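Polyhomeotic (Drosophila melanogaster, PDB 1KW4) is a Polycomb group chromatin protein that helps keep homeotic genes repressed through development, seen here as its SAM domain, which forms a helical polymer. Local coordinates at residues Q33-D38 against G62-P67. The protein carries 1 engineered substitution. Numbering follows the deposited sequence.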
loop_
_atom_site.group_PDB
_atom_site.type_symbol
_atom_site.label_atom_id
_atom_site.label_comp_id
_atom_site.label_asym_id
_atom_site.label_seq_id
_atom_site.Cartn_x
_atom_site.Cartn_y
_atom_site.Cartn_z
ATOM N N GLN A 33 -8.717 4.043 -3.410
ATOM C CA GLN A 33 -8.384 4.565 -4.733
ATOM C C GLN A 33 -7.852 5.999 -4.790
ATOM O O GLN A 33 -7.112 6.342 -5.713
ATOM C CB GLN A 33 -9.584 4.418 -5.676
ATOM C CG GLN A 33 -10.722 5.386 -5.430
ATOM C CD GLN A 33 -11.928 5.084 -6.305
ATOM O OE1 GLN A 33 -11.813 4.982 -7.529
ATOM N NE2 GLN A 33 -13.093 4.939 -5.680
ATOM N N ASP A 34 -8.204 6.834 -3.817
ATOM C CA ASP A 34 -7.731 8.217 -3.817
ATOM C C ASP A 34 -6.249 8.352 -3.475
ATOM O O ASP A 34 -5.684 9.440 -3.587
ATOM C CB ASP A 34 -8.528 9.072 -2.825
ATOM C CG ASP A 34 -10.005 9.129 -3.152
ATOM O OD1 ASP A 34 -10.349 9.316 -4.338
ATOM O OD2 ASP A 34 -10.822 9.001 -2.215
ATOM N N TYR A 35 -5.620 7.254 -3.068
ATOM C CA TYR A 35 -4.211 7.290 -2.684
ATOM C C TYR A 35 -3.241 6.668 -3.697
ATOM O O TYR A 35 -2.036 6.601 -3.450
ATOM C CB TYR A 35 -4.051 6.615 -1.314
ATOM C CG TYR A 35 -4.842 7.302 -0.216
ATOM C CD1 TYR A 35 -4.419 8.521 0.314
ATOM C CD2 TYR A 35 -6.025 6.748 0.272
ATOM C CE1 TYR A 35 -5.157 9.175 1.308
ATOM C CE2 TYR A 35 -6.773 7.394 1.264
ATOM C CZ TYR A 35 -6.331 8.605 1.776
ATOM O OH TYR A 35 -7.057 9.247 2.756
ATOM N N VAL A 36 -3.759 6.240 -4.843
ATOM C CA VAL A 36 -2.912 5.630 -5.866
ATOM C C VAL A 36 -1.755 6.541 -6.292
ATOM O O VAL A 36 -0.611 6.099 -6.367
ATOM C CB VAL A 36 -3.741 5.235 -7.122
ATOM C CG1 VAL A 36 -2.814 4.823 -8.258
ATOM C CG2 VAL A 36 -4.676 4.082 -6.785
ATOM N N ASP A 37 -2.040 7.810 -6.569
ATOM C CA ASP A 37 -0.973 8.715 -6.989
ATOM C C ASP A 37 0.093 8.936 -5.918
ATOM O O ASP A 37 1.264 9.137 -6.243
ATOM C CB ASP A 37 -1.547 10.065 -7.434
ATOM C CG ASP A 37 -2.353 9.960 -8.718
ATOM O OD1 ASP A 37 -2.141 8.989 -9.479
ATOM O OD2 ASP A 37 -3.189 10.855 -8.973
ATOM N N ASP A 38 -0.305 8.903 -4.650
ATOM C CA ASP A 38 0.645 9.089 -3.555
ATOM C C ASP A 38 1.638 7.928 -3.500
ATOM O O ASP A 38 2.835 8.139 -3.287
ATOM C CB ASP A 38 -0.084 9.207 -2.215
ATOM C CG ASP A 38 -0.984 10.422 -2.149
ATOM O OD1 ASP A 38 -0.526 11.519 -2.539
ATOM O OD2 ASP A 38 -2.144 10.285 -1.703
ATOM N N GLY A 62 -0.102 11.245 5.312
ATOM C CA GLY A 62 -1.325 12.010 5.535
ATOM C C GLY A 62 -2.632 11.310 5.205
ATOM O O GLY A 62 -3.646 11.950 4.919
HETATM N N MSE A 63 -2.613 9.987 5.268
HETATM C CA MSE A 63 -3.781 9.168 4.964
HETATM C C MSE A 63 -4.770 9.093 6.132
HETATM O O MSE A 63 -4.382 9.223 7.295
HETATM C CB MSE A 63 -3.293 7.763 4.608
HETATM C CG MSE A 63 -4.316 6.825 4.032
HETATM SE SE MSE A 63 -3.383 5.220 3.481
HETATM C CE MSE A 63 -2.205 5.993 2.174
ATOM N N LYS A 64 -6.050 8.897 5.817
ATOM C CA LYS A 64 -7.071 8.757 6.853
ATOM C C LYS A 64 -6.843 7.390 7.502
ATOM O O LYS A 64 -6.329 6.463 6.865
ATOM C CB LYS A 64 -8.475 8.855 6.247
ATOM C CG LYS A 64 -8.846 10.271 5.809
ATOM C CD LYS A 64 -10.285 10.365 5.329
ATOM C CE LYS A 64 -10.699 11.818 5.113
ATOM N NZ LYS A 64 -12.170 11.976 4.889
ATOM N N LEU A 65 -7.221 7.264 8.769
ATOM C CA LEU A 65 -6.998 6.028 9.509
ATOM C C LEU A 65 -7.643 4.757 8.951
ATOM O O LEU A 65 -7.027 3.689 8.985
ATOM C CB LEU A 65 -7.419 6.227 10.973
ATOM C CG LEU A 65 -7.074 5.102 11.955
ATOM C CD1 LEU A 65 -5.573 4.841 11.955
ATOM C CD2 LEU A 65 -7.544 5.498 13.353
ATOM N N GLY A 66 -8.868 4.868 8.444
ATOM C CA GLY A 66 -9.566 3.710 7.905
ATOM C C GLY A 66 -8.793 3.057 6.773
ATOM O O GLY A 66 -8.478 1.864 6.832
ATOM N N PRO A 67 -8.487 3.817 5.715
ATOM C CA PRO A 67 -7.738 3.268 4.584
ATOM C C PRO A 67 -6.380 2.722 5.025
ATOM O O PRO A 67 -5.953 1.667 4.564
ATOM C CB PRO A 67 -7.610 4.465 3.644
ATOM C CG PRO A 67 -8.884 5.205 3.886
ATOM C CD PRO A 67 -9.025 5.152 5.394
HETATM O O HOH W 1 -6.518 12.059 3.193
#
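Tyr35 reaches across to the turn at Met63 and lays one face of its ring on that selenomethionine. Met63 CG sits 3.7 Å from the centroid of the Tyr35 ring, over the face and shifted toward the hydroxyl end, with CZ nearest; this is a CH-pi contact. Deeper along the same side chain, Met63 SE lies 4.4 Å from the Tyr35 centroid, only 9° off the ring normal, a Met-aromatic contact. The chain then bends at chi3 (-61°), which brings Met63 CE back under Tyr35 CG and CD1, and the selenoether side chain follows the ring from its phenol end to its root. Pro67 adds its CB 3.9 Å from Tyr35 CE2, approaching obliquely.

At the far end of the ring the phenol oxygen is held by the backbone: Lys64 N donates to Tyr35 OH at 3.2 Å, nearly straight at 166°. A water lies 2.9 Å from Tyr35 OH and gives a weak bond to Gly62 O, a loose second link from the hydroxyl to the turn. Lys64 brushes the hydroxyl with CB and CG, then runs away, extended.

In the turn, Gly62 is the first residue to leave helical geometry, with positive phi, and Lys64 takes the N-cap position of the next helix; a backbone hydrogen bond with Leu57 also ties Met63 to helix 54-60. Tyr35, closing a short 3-10 turn before helix 36-41, thus bridges to the junction between helices 54-60 and 65-78 of this SAM bundle, where Met63 is buried against Leu57, Ala68 and Ile71.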